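N-acylethanolamine-hydrolyzing acid amidase alpha-subunit (Caenorhabditis elegans, PDB 6DY3) is the alpha subunit of a heterodimer, formed by autocatalytic cleavage, that probably hydrolyses fatty acid amides such as N-palmitoylethanolamine to ethanolamine and free fatty acids. Local coordinates at residues Gln27-Asn30 and Gln31-Lys34; Thr71-Ile74 and Gln75-Lys79. One frame throughout, in Å; residues are numbered along the deposited sequence.

Contact 1: residues Gln27-Asn30 and Gln31-Lys34; sequences QRWN and QVIK
Lys34 N gives its hydrogen to Asn30 O over 2.8 Å, in one of the two i-to-i+4 bonds formed where a type I turn, Gln27 to Asn30, runs into helix 30-36. The other runs from Ile33 N to Trp29 O (3.0 Å) and is nearly straight, with an N-H...O angle of 170°. Trp29 is at the N-cap position and contributes its backbone carbonyl, since its indole serves packing and a bond to helix 72-85. With CG beside the backbone N (chi1 -61°), the indole lies alongside Val32, and CE3 at the ring edge meets Val32 CG2 at 3.9 Å, near the ring plane. A beta-branched valine suits this place, since its short methyl meets the ring edge. Ile33 packs its CG1 over Trp29 O, a buried branched hydrocarbon that also rests on Leu51 of the beta subunit. The indole is amphipathic: its carbons pack on Ile19 and Ile81, and NE1 bonds to Glu77 OE1. On the outer side the residues turn polar: Gln31 sends NE2 to Asp35 OD2, and Lys34 holds its chain extended at the exposed side of the helix. Asn30 ND2 reaches back across the turn to Gln27 OE1 at 2.9 Å; the oxygen lies close to the plane of the Asn30 amide, whereas the nitrogen stands above the Gln27 carbonyl plane, 52° out of it.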
loop_
_atom_site.group_PDB
_atom_site.type_symbol
_atom_site.label_atom_id
_atom_site.label_comp_id
_atom_site.label_asym_id
_atom_site.label_seq_id
_atom_site.Cartn_x
_atom_site.Cartn_y
_atom_site.Cartn_z
ATOM N N GLN A 27 -12.989 -17.229 -8.357
ATOM C CA GLN A 27 -13.718 -16.518 -9.399
ATOM C C GLN A 27 -13.762 -15.015 -9.178
ATOM O O GLN A 27 -14.316 -14.297 -10.017
ATOM C CB GLN A 27 -15.152 -17.060 -9.485
ATOM C CG GLN A 27 -15.197 -18.572 -9.563
ATOM C CD GLN A 27 -14.490 -19.092 -10.795
ATOM O OE1 GLN A 27 -14.756 -18.640 -11.912
ATOM N NE2 GLN A 27 -13.505 -19.961 -10.589
ATOM N N ARG A 28 -13.177 -14.519 -8.089
ATOM C CA ARG A 28 -13.412 -13.140 -7.680
ATOM C C ARG A 28 -12.702 -12.144 -8.592
ATOM O O ARG A 28 -13.220 -11.049 -8.846
ATOM C CB ARG A 28 -12.964 -12.956 -6.234
ATOM C CG ARG A 28 -13.809 -13.712 -5.228
ATOM C CD ARG A 28 -13.219 -13.608 -3.836
ATOM N NE ARG A 28 -13.962 -14.405 -2.867
ATOM C CZ ARG A 28 -13.636 -14.511 -1.582
ATOM N NH1 ARG A 28 -12.579 -13.868 -1.105
ATOM N NH2 ARG A 28 -14.370 -15.260 -0.771
ATOM N N TRP A 29 -11.513 -12.492 -9.076
ATOM C CA TRP A 29 -10.698 -11.576 -9.859
ATOM C C TRP A 29 -10.820 -11.819 -11.356
ATOM O O TRP A 29 -10.028 -11.266 -12.127
ATOM C CB TRP A 29 -9.235 -11.691 -9.429
ATOM C CG TRP A 29 -9.020 -11.332 -7.997
ATOM C CD1 TRP A 29 -8.914 -12.192 -6.938
ATOM C CD2 TRP A 29 -8.895 -10.012 -7.458
ATOM N NE1 TRP A 29 -8.727 -11.485 -5.774
ATOM C CE2 TRP A 29 -8.714 -10.146 -6.068
ATOM C CE3 TRP A 29 -8.917 -8.731 -8.017
ATOM C CZ2 TRP A 29 -8.555 -9.047 -5.232
ATOM C CZ3 TRP A 29 -8.757 -7.642 -7.184
ATOM C CH2 TRP A 29 -8.579 -7.804 -5.810
ATOM N N ASN A 30 -11.805 -12.609 -11.789
ATOM C CA ASN A 30 -11.913 -12.955 -13.203
ATOM C C ASN A 30 -12.011 -11.707 -14.075
ATOM O O ASN A 30 -11.286 -11.571 -15.067
ATOM C CB ASN A 30 -13.124 -13.860 -13.433
ATOM C CG ASN A 30 -13.010 -15.184 -12.711
ATOM O OD1 ASN A 30 -11.940 -15.573 -12.256
ATOM N ND2 ASN A 30 -14.127 -15.881 -12.594
ATOM N N GLN A 31 -12.908 -10.785 -13.723
ATOM C CA GLN A 31 -13.131 -9.620 -14.571
ATOM C C GLN A 31 -11.911 -8.710 -14.590
ATOM O O GLN A 31 -11.560 -8.152 -15.637
ATOM C CB GLN A 31 -14.366 -8.860 -14.094
ATOM C CG GLN A 31 -14.948 -7.918 -15.122
ATOM C CD GLN A 31 -15.320 -8.625 -16.414
ATOM O OE1 GLN A 31 -16.127 -9.560 -16.417
ATOM N NE2 GLN A 31 -14.729 -8.182 -17.522
ATOM N N VAL A 32 -11.263 -8.534 -13.437
ATOM C CA VAL A 32 -10.047 -7.727 -13.372
ATOM C C VAL A 32 -8.986 -8.294 -14.308
ATOM O O VAL A 32 -8.371 -7.565 -15.094
ATOM C CB VAL A 32 -9.537 -7.645 -11.921
ATOM C CG1 VAL A 32 -8.144 -7.017 -11.858
ATOM C CG2 VAL A 32 -10.516 -6.854 -11.060
ATOM N N ILE A 33 -8.748 -9.607 -14.228
ATOM C CA ILE A 33 -7.732 -10.233 -15.071
ATOM C C ILE A 33 -8.127 -10.134 -16.539
ATOM O O ILE A 33 -7.297 -9.827 -17.405
ATOM C CB ILE A 33 -7.510 -11.697 -14.641
ATOM C CG1 ILE A 33 -7.001 -11.778 -13.195
ATOM C CG2 ILE A 33 -6.543 -12.403 -15.587
ATOM C CD1 ILE A 33 -5.709 -11.028 -12.934
ATOM N N LYS A 34 -9.401 -10.385 -16.843
ATOM C CA LYS A 34 -9.846 -10.353 -18.231
ATOM C C LYS A 34 -9.640 -8.974 -18.848
ATOM O O LYS A 34 -9.280 -8.860 -20.025
ATOM C CB LYS A 34 -11.314 -10.770 -18.312
ATOM C CG LYS A 34 -11.856 -10.863 -19.722
ATOM C CD LYS A 34 -13.345 -11.173 -19.719
ATOM C CE LYS A 34 -13.906 -11.212 -21.130
ATOM N NZ LYS A 34 -15.361 -11.523 -21.143
#

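Contact 2: residues Thr71-Ile74 and Gln75-Lys79; sequences TTEI and QEELK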
loop_
_atom_site.group_PDB
_atom_site.type_symbol
_atom_site.label_atom_id
_atom_site.label_comp_id
_atom_site.label_asym_id
_atom_site.label_seq_id
_atom_site.Cartn_x
_atom_site.Cartn_y
_atom_site.Cartn_z
ATOM N N THR A 71 -3.871 -18.356 3.810
ATOM C CA THR A 71 -5.084 -19.077 4.158
ATOM C C THR A 71 -5.644 -19.759 2.915
ATOM O O THR A 71 -5.306 -19.409 1.782
ATOM C CB THR A 71 -6.138 -18.131 4.743
ATOM O OG1 THR A 71 -6.611 -17.236 3.725
ATOM C CG2 THR A 71 -5.570 -17.322 5.892
ATOM N N THR A 72 -6.513 -20.748 3.132
ATOM C CA THR A 72 -7.132 -21.441 2.005
ATOM C C THR A 72 -7.848 -20.462 1.080
ATOM O O THR A 72 -7.782 -20.596 -0.149
ATOM C CB THR A 72 -8.104 -22.509 2.510
ATOM O OG1 THR A 72 -7.424 -23.382 3.421
ATOM C CG2 THR A 72 -8.658 -23.332 1.356
ATOM N N GLU A 73 -8.528 -19.464 1.649
ATOM C CA GLU A 73 -9.223 -18.476 0.831
ATOM C C GLU A 73 -8.256 -17.778 -0.116
ATOM O O GLU A 73 -8.502 -17.691 -1.323
ATOM C CB GLU A 73 -9.925 -17.458 1.731
ATOM C CG GLU A 73 -10.656 -16.352 0.971
ATOM C CD GLU A 73 -11.185 -15.252 1.879
ATOM O OE1 GLU A 73 -10.822 -15.226 3.074
ATOM O OE2 GLU A 73 -11.972 -14.413 1.394
ATOM N N ILE A 74 -7.139 -17.279 0.417
ATOM C CA ILE A 74 -6.183 -16.571 -0.423
ATOM C C ILE A 74 -5.537 -17.528 -1.419
ATOM O O ILE A 74 -5.202 -17.135 -2.544
ATOM C CB ILE A 74 -5.128 -15.867 0.455
ATOM C CG1 ILE A 74 -5.772 -14.786 1.334
ATOM C CG2 ILE A 74 -4.021 -15.261 -0.402
ATOM C CD1 ILE A 74 -6.414 -13.640 0.571
ATOM N N GLN A 75 -5.332 -18.786 -1.027
ATOM C CA GLN A 75 -4.777 -19.766 -1.955
ATOM C C GLN A 75 -5.656 -19.902 -3.191
ATOM O O GLN A 75 -5.162 -19.919 -4.325
ATOM C CB GLN A 75 -4.632 -21.117 -1.260
ATOM C CG GLN A 75 -3.592 -21.149 -0.168
ATOM C CD GLN A 75 -3.517 -22.500 0.511
ATOM O OE1 GLN A 75 -3.648 -23.544 -0.136
ATOM N NE2 GLN A 75 -3.304 -22.492 1.822
ATOM N N GLU A 76 -6.970 -19.997 -2.993
ATOM C CA GLU A 76 -7.865 -20.185 -4.125
ATOM C C GLU A 76 -7.904 -18.945 -5.012
ATOM O O GLU A 76 -8.006 -19.060 -6.238
ATOM C CB GLU A 76 -9.260 -20.545 -3.620
ATOM C CG GLU A 76 -9.325 -21.875 -2.897
ATOM C CD GLU A 76 -10.699 -22.162 -2.322
ATOM O OE1 GLU A 76 -11.684 -21.519 -2.753
ATOM O OE2 GLU A 76 -10.797 -23.031 -1.430
ATOM N N GLU A 77 -7.807 -17.753 -4.419
ATOM C CA GLU A 77 -7.748 -16.538 -5.227
ATOM C C GLU A 77 -6.506 -16.536 -6.105
ATOM O O GLU A 77 -6.579 -16.268 -7.309
ATOM C CB GLU A 77 -7.764 -15.299 -4.332
ATOM C CG GLU A 77 -9.069 -15.056 -3.605
ATOM C CD GLU A 77 -9.144 -13.658 -3.006
ATOM O OE1 GLU A 77 -8.269 -12.826 -3.332
ATOM O OE2 GLU A 77 -10.076 -13.385 -2.219
ATOM N N LEU A 78 -5.349 -16.839 -5.514
ATOM C CA LEU A 78 -4.111 -16.863 -6.283
ATOM C C LEU A 78 -4.169 -17.916 -7.381
ATOM O O LEU A 78 -3.726 -17.671 -8.509
ATOM C CB LEU A 78 -2.929 -17.118 -5.353
ATOM C CG LEU A 78 -2.604 -15.976 -4.387
ATOM C CD1 LEU A 78 -1.631 -16.452 -3.318
ATOM C CD2 LEU A 78 -2.040 -14.761 -5.136
ATOM N N LYS A 79 -4.714 -19.094 -7.074
ATOM C CA LYS A 79 -4.876 -20.115 -8.101
ATOM C C LYS A 79 -5.833 -19.645 -9.187
ATOM O O LYS A 79 -5.574 -19.839 -10.380
ATOM C CB LYS A 79 -5.365 -21.420 -7.471
ATOM C CG LYS A 79 -4.303 -22.126 -6.635
ATOM C CD LYS A 79 -4.794 -23.445 -6.072
ATOM C CE LYS A 79 -3.687 -24.159 -5.303
ATOM N NZ LYS A 79 -2.440 -24.356 -6.122
#
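With chi1 at -64°, Ile74 turns CG1 opposite its carbonyl carbon and CG2 opposite its backbone N, while Leu78 (chi1 -69°, chi2 167°) brings CD1 back over the preceding turn; the methyls CG2 of Ile74 and CD1 of Leu78 meet at 4.0 Å. This i-to-i+4 apolar pair lies in the first turns of helix 72-85. Thr71 is the N-cap, a place suited to a short hydroxyl residue, and its OG1 accepts a weak bond from Ile74 N (3.4 Å). The helical bonding begins with Gln75 N to Thr71 O (2.9 Å). Gln75 lays its extended chain along the same carbonyl, and its NE2 bonds to Phe70 O just ahead of the helix. An alanine here would keep the backbone bond but is likely to leave Phe70 O without this amide donor and the Thr71 carbonyl less covered. The Glu76 carboxylate crosses the Thr72 methyl; acidic residues suit a helix N-terminus. Glu73 OE2 and Glu77 OE2 stand 4.2 Å apart, like charges probably reconciled by Arg28 NH1, which bridges to both; Glu77 also bridges to Arg97 of the beta subunit, while its OE1 accepts from Trp29 NE1. Leu78 is buried against Ile92, Val93 and Asn96 of helix 89-97, Ile74 meets Phe94 of the beta subunit, and Glu76 and Glu77 lie against Pro25, in the loop between strand 15-20 and helix 30-36.

In the fold
Both contacts are helix beginnings, one for helix 30-36 and one for helix 72-85, with centres about 14 Å apart; each is partly buried, with an inward face and an outer one. They differ at the cap: contact 1 enters through a beta turn with a bulky aromatic at the N-cap, contact 2 through a threonine hydroxyl. Side chains of contact 1 touch strand 15-20 and helix 72-85; those of contact 2 touch helix 89-97. The two meet through Arg28 and Trp29 of the first and Glu73 and Glu77 of the second, so salt bridges and an indole hydrogen bond tie the turn before helix 30-36 to helix 72-85, and residues of both reach the beta subunit.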